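Local coordinates for hepatocyte growth factor-regulated tyrosine kinase substrate (Drosophila melanogaster, PDB 1DVP), which acts in endosome membrane invagination and multivesicular body formation and promotes degradation of activated tyrosine kinase receptors, this chain being its N-terminal VHS and FYVE part, at residues R162-C167 with G189-K194; Q185-Q190 with R208-C213. One frame throughout, in Å; residues are numbered along the deposited sequence.

Contact 1: R162-C167 with G189-K194; sequences RVCHRC and GQCTAK. With ZN (zinc ion), chain B.
Cys164 faces Cys191 across a zinc ion, a worked example of how a metal can join two loops that share no direct hydrogen bond. Cys164 SG is swung anti to the backbone N (chi1 163°), which carries it to the zinc at 2.5 Å. Cys164 SG lies 3.9 Å from Cys191 SG. Cys164 SG also accepts a nearly straight hydrogen bond from Cys167 N at 3.5 Å (164°), closing the short CxxC loop of a zinc knuckle. Cys188 supplies the fourth sulfur, completing the first of the two Cys4 sites in the cross-braced FYVE zinc finger. Further along, Arg166 brings its CB to 3.9 Å from Cys191 SG, and CD runs alongside that sulfur; the aliphatic part of the chain does the touching, while its end goes on to Asp211. Cys167 ends the walk: its SG, between the backbone N and the carbonyl carbon (chi1 77°), reaches the zinc at 2.5 Å, while its CB packs 3.8 Å from Cys191 SG. Cys191, whose SG is 2.4 Å from the zinc, stands in a type I turn closed by a bond from Thr192 N to Gly189 O.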
loop_
_atom_site.group_PDB
_atom_site.type_symbol
_atom_site.label_atom_id
_atom_site.label_comp_id
_atom_site.label_asym_id
_atom_site.label_seq_id
_atom_site.Cartn_x
_atom_site.Cartn_y
_atom_site.Cartn_z
ATOM N N ARG A 162 11.115 9.034 1.321
ATOM C CA ARG A 162 12.113 8.966 0.280
ATOM C C ARG A 162 13.271 8.043 0.616
ATOM O O ARG A 162 14.158 7.859 -0.219
ATOM C CB ARG A 162 12.634 10.353 -0.042
ATOM N N VAL A 163 13.258 7.493 1.834
ATOM C CA VAL A 163 14.277 6.558 2.243
ATOM C C VAL A 163 13.612 5.359 2.870
ATOM O O VAL A 163 12.467 5.440 3.357
ATOM C CB VAL A 163 15.346 7.187 3.218
ATOM C CG1 VAL A 163 15.954 8.384 2.557
ATOM C CG2 VAL A 163 14.771 7.526 4.618
ATOM N N CYS A 164 14.281 4.217 2.812
ATOM C CA CYS A 164 13.718 3.004 3.430
ATOM C C CYS A 164 13.600 3.196 4.955
ATOM O O CYS A 164 14.601 3.465 5.564
ATOM C CB CYS A 164 14.615 1.806 3.218
ATOM S SG CYS A 164 14.190 0.474 4.384
ATOM N N HIS A 165 12.408 2.983 5.561
ATOM C CA HIS A 165 12.202 3.225 6.992
ATOM C C HIS A 165 13.240 2.526 7.905
ATOM O O HIS A 165 13.681 3.078 8.917
ATOM C CB HIS A 165 10.794 2.738 7.389
ATOM C CG HIS A 165 10.381 3.094 8.790
ATOM N ND1 HIS A 165 10.192 4.399 9.202
ATOM C CD2 HIS A 165 10.097 2.317 9.860
ATOM C CE1 HIS A 165 9.818 4.409 10.468
ATOM N NE2 HIS A 165 9.756 3.157 10.892
ATOM N N ARG A 166 13.619 1.311 7.541
ATOM C CA ARG A 166 14.541 0.582 8.365
ATOM C C ARG A 166 16.016 0.906 8.171
ATOM O O ARG A 166 16.702 1.336 9.129
ATOM C CB ARG A 166 14.318 -0.956 8.214
ATOM C CG ARG A 166 15.109 -1.824 9.251
ATOM C CD ARG A 166 14.821 -3.320 9.043
ATOM N NE ARG A 166 15.358 -4.261 10.056
ATOM C CZ ARG A 166 14.853 -4.450 11.288
ATOM N NH1 ARG A 166 13.807 -3.760 11.751
ATOM N NH2 ARG A 166 15.346 -5.423 12.043
ATOM N N CYS A 167 16.512 0.735 6.945
ATOM C CA CYS A 167 17.955 0.934 6.744
ATOM C C CYS A 167 18.348 2.321 6.286
ATOM O O CYS A 167 19.518 2.662 6.307
ATOM C CB CYS A 167 18.465 -0.125 5.771
ATOM S SG CYS A 167 18.079 0.178 3.997
ATOM N N GLY A 189 13.382 -3.331 -0.960
ATOM C CA GLY A 189 13.063 -4.735 -1.158
ATOM C C GLY A 189 13.873 -5.638 -0.209
ATOM O O GLY A 189 13.320 -6.598 0.303
ATOM N N GLN A 190 15.149 -5.326 0.062
ATOM C CA GLN A 190 15.917 -6.154 0.978
ATOM C C GLN A 190 15.467 -6.043 2.413
ATOM O O GLN A 190 15.742 -6.940 3.162
ATOM C CB GLN A 190 17.447 -5.882 0.919
ATOM C CG GLN A 190 17.926 -5.955 -0.465
ATOM C CD GLN A 190 19.333 -5.455 -0.551
ATOM O OE1 GLN A 190 20.273 -6.168 -0.198
ATOM N NE2 GLN A 190 19.490 -4.212 -0.950
ATOM N N CYS A 191 14.790 -4.962 2.820
ATOM C CA CYS A 191 14.269 -4.951 4.189
ATOM C C CYS A 191 12.834 -5.536 4.293
ATOM O O CYS A 191 12.282 -5.563 5.371
ATOM C CB CYS A 191 14.258 -3.534 4.779
ATOM S SG CYS A 191 15.957 -2.923 5.209
ATOM N N THR A 192 12.256 -5.970 3.174
ATOM C CA THR A 192 10.898 -6.555 3.122
ATOM C C THR A 192 10.914 -7.766 2.189
ATOM O O THR A 192 10.034 -7.931 1.345
ATOM C CB THR A 192 9.823 -5.500 2.581
ATOM O OG1 THR A 192 10.328 -4.816 1.417
ATOM C CG2 THR A 192 9.538 -4.512 3.630
ATOM N N ALA A 193 11.935 -8.609 2.334
ATOM C CA ALA A 193 12.059 -9.784 1.458
ATOM C C ALA A 193 11.331 -11.032 2.041
ATOM O O ALA A 193 11.251 -12.090 1.399
ATOM C CB ALA A 193 13.605 -10.076 1.172
ATOM N N LYS A 194 10.806 -10.913 3.246
ATOM C CA LYS A 194 10.082 -12.018 3.874
ATOM C C LYS A 194 8.579 -11.710 3.850
ATOM O O LYS A 194 8.135 -10.573 3.661
ATOM C CB LYS A 194 10.508 -12.235 5.328
ATOM C CG LYS A 194 12.020 -12.585 5.554
ATOM C CD LYS A 194 12.276 -12.767 7.052
ATOM C CE LYS A 194 13.761 -12.568 7.476
ATOM N NZ LYS A 194 13.800 -11.433 8.464
HETATM ZN ZN ZN B . 15.991 -1.122 3.647
#

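Contact 2: Q185-Q190 with R208-C213; sequences QVFCGQ and RVCDGC. With ZN (zinc ion), chain C; ZN (zinc ion), chain B.
Phe187 and Cys210 mark the nearest backbone approach, their CA atoms 7.2 Å apart, where the runs 187-190 and 208-211 lie at 82° to one another. No direct hydrogen bond crosses; an aromatic side chain and bridging water on the backbone carbonyls make the contact. With CG beside the backbone N (chi1 -54°), Phe187 offers a ring face to Cys210, whose CB stands over it in a CH-pi contact, 3.4 Å from the ring centroid. Cys210 SG lies obliquely, out past the rim near CZ, a sulfur-aromatic contact, while holding the second zinc together with Cys213. Cys210 SG also accepts from Cys213 N at 3.4 Å, capping the helix from its N-cap position. With an alanine here instead of Phe187, Cys210 CB and SG would probably lose their aromatic cover, and a gap would open beside the second zinc site. Farther out, one water donates to Gly189 O (2.6 Å) and accepts in the guanidinium plane from Arg208 NH1 (3.0 Å). Asp211 OD1 forms a salt bridge with Lys194. The contact thus wedges the ring of strand 186-187, paired antiparallel with strand 178-179, against the junction between strand 206-209 and helix 211-219.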
loop_
_atom_site.group_PDB
_atom_site.type_symbol
_atom_site.label_atom_id
_atom_site.label_comp_id
_atom_site.label_asym_id
_atom_site.label_seq_id
_atom_site.Cartn_x
_atom_site.Cartn_y
_atom_site.Cartn_z
ATOM N N GLN A 185 4.613 1.143 6.709
ATOM C CA GLN A 185 5.762 1.984 6.286
ATOM C C GLN A 185 6.310 1.507 4.942
ATOM O O GLN A 185 5.966 0.380 4.517
ATOM C CB GLN A 185 6.903 1.915 7.318
ATOM C CG GLN A 185 6.686 2.952 8.421
ATOM C CD GLN A 185 6.913 4.360 7.877
ATOM O OE1 GLN A 185 7.405 4.594 6.714
ATOM N NE2 GLN A 185 6.593 5.304 8.686
ATOM N N VAL A 186 7.179 2.333 4.323
ATOM C CA VAL A 186 7.805 2.012 3.022
ATOM C C VAL A 186 9.219 1.612 3.393
ATOM O O VAL A 186 9.782 2.195 4.325
ATOM C CB VAL A 186 7.888 3.204 1.998
ATOM C CG1 VAL A 186 6.487 3.467 1.380
ATOM C CG2 VAL A 186 8.371 4.443 2.690
ATOM N N PHE A 187 9.715 0.607 2.672
ATOM C CA PHE A 187 11.031 -0.005 2.828
ATOM C C PHE A 187 11.559 -0.426 1.453
ATOM O O PHE A 187 10.781 -0.515 0.457
ATOM C CB PHE A 187 10.919 -1.308 3.658
ATOM C CG PHE A 187 10.242 -1.138 5.004
ATOM C CD1 PHE A 187 8.847 -1.055 5.131
ATOM C CD2 PHE A 187 11.010 -1.096 6.164
ATOM C CE1 PHE A 187 8.222 -0.933 6.395
ATOM C CE2 PHE A 187 10.423 -0.969 7.411
ATOM C CZ PHE A 187 8.997 -0.885 7.534
ATOM N N CYS A 188 12.867 -0.697 1.416
ATOM C CA CYS A 188 13.520 -1.197 0.225
ATOM C C CYS A 188 13.141 -2.714 0.177
ATOM O O CYS A 188 12.585 -3.268 1.112
ATOM C CB CYS A 188 15.049 -1.063 0.317
ATOM S SG CYS A 188 15.789 -2.061 1.646
ATOM N N GLY A 189 13.382 -3.331 -0.960
ATOM C CA GLY A 189 13.063 -4.735 -1.158
ATOM C C GLY A 189 13.873 -5.638 -0.209
ATOM O O GLY A 189 13.320 -6.598 0.303
ATOM N N GLN A 190 15.149 -5.326 0.062
ATOM C CA GLN A 190 15.917 -6.154 0.978
ATOM C C GLN A 190 15.467 -6.043 2.413
ATOM O O GLN A 190 15.742 -6.940 3.162
ATOM C CB GLN A 190 17.447 -5.882 0.919
ATOM C CG GLN A 190 17.926 -5.955 -0.465
ATOM C CD GLN A 190 19.333 -5.455 -0.551
ATOM O OE1 GLN A 190 20.273 -6.168 -0.198
ATOM N NE2 GLN A 190 19.490 -4.212 -0.950
ATOM N N ARG A 208 3.923 -9.367 1.893
ATOM C CA ARG A 208 5.209 -8.725 2.216
ATOM C C ARG A 208 5.188 -8.008 3.589
ATOM O O ARG A 208 4.238 -7.303 3.855
ATOM C CB ARG A 208 5.523 -7.710 1.097
ATOM C CG ARG A 208 6.774 -6.850 1.381
ATOM C CD ARG A 208 6.861 -5.680 0.436
ATOM N NE ARG A 208 6.896 -6.146 -0.942
ATOM C CZ ARG A 208 7.972 -6.602 -1.571
ATOM N NH1 ARG A 208 9.131 -6.663 -0.952
ATOM N NH2 ARG A 208 7.886 -6.972 -2.833
ATOM N N VAL A 209 6.193 -8.239 4.468
ATOM C CA VAL A 209 6.308 -7.533 5.740
ATOM C C VAL A 209 7.798 -7.067 5.930
ATOM O O VAL A 209 8.707 -7.624 5.339
ATOM C CB VAL A 209 5.921 -8.411 6.953
ATOM C CG1 VAL A 209 4.414 -8.731 6.945
ATOM C CG2 VAL A 209 6.678 -9.727 6.945
ATOM N N CYS A 210 8.036 -6.058 6.743
ATOM C CA CYS A 210 9.390 -5.604 7.013
ATOM C C CYS A 210 10.012 -6.520 8.111
ATOM O O CYS A 210 9.319 -7.284 8.821
ATOM C CB CYS A 210 9.372 -4.141 7.487
ATOM S SG CYS A 210 8.805 -3.974 9.145
ATOM N N ASP A 211 11.324 -6.416 8.242
ATOM C CA ASP A 211 12.070 -7.211 9.203
ATOM C C ASP A 211 11.616 -6.980 10.623
ATOM O O ASP A 211 11.408 -7.913 11.325
ATOM C CB ASP A 211 13.579 -6.947 9.027
ATOM C CG ASP A 211 14.098 -7.614 7.779
ATOM O OD1 ASP A 211 13.422 -8.533 7.332
ATOM O OD2 ASP A 211 15.148 -7.259 7.239
ATOM N N GLY A 212 11.446 -5.735 11.034
ATOM C CA GLY A 212 10.972 -5.468 12.386
ATOM C C GLY A 212 9.645 -6.157 12.698
ATOM O O GLY A 212 9.483 -6.745 13.775
ATOM N N CYS A 213 8.680 -6.058 11.766
ATOM C CA CYS A 213 7.342 -6.690 11.923
ATOM C C CYS A 213 7.438 -8.211 11.874
ATOM O O CYS A 213 6.804 -8.889 12.648
ATOM C CB CYS A 213 6.358 -6.184 10.824
ATOM S SG CYS A 213 5.820 -4.499 11.206
HETATM ZN ZN ZN C . 6.438 -3.509 9.146
HETATM ZN ZN ZN B . 15.991 -1.122 3.647
HETATM O O HOH W 1 11.880 -7.724 -1.567
HETATM O O HOH W 2 14.239 -8.911 4.381
#

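How the contacts relate
Contacts 1 and 2 share Gly189 and Gln190, and their centres lie about 5 Å apart within the FYVE domain. Cys188, in contact 2, binds the zinc that contact 1 surrounds, whereas Cys210 and Cys213 join Cys180 and Cys183 round the other; the two zinc ions are 11.3 Å apart. A probable hydrogen bond from His165 N to Val186 O at 3.0 Å ties the first segment of contact 1 to the strand of contact 2. Arg208, which also bonds Thr192 of contact 1, bonds a citrate through NE; the citrate, probably from the crystallisation liquor, may mark the pocket FYVE domains use for the phosphoinositide headgroup.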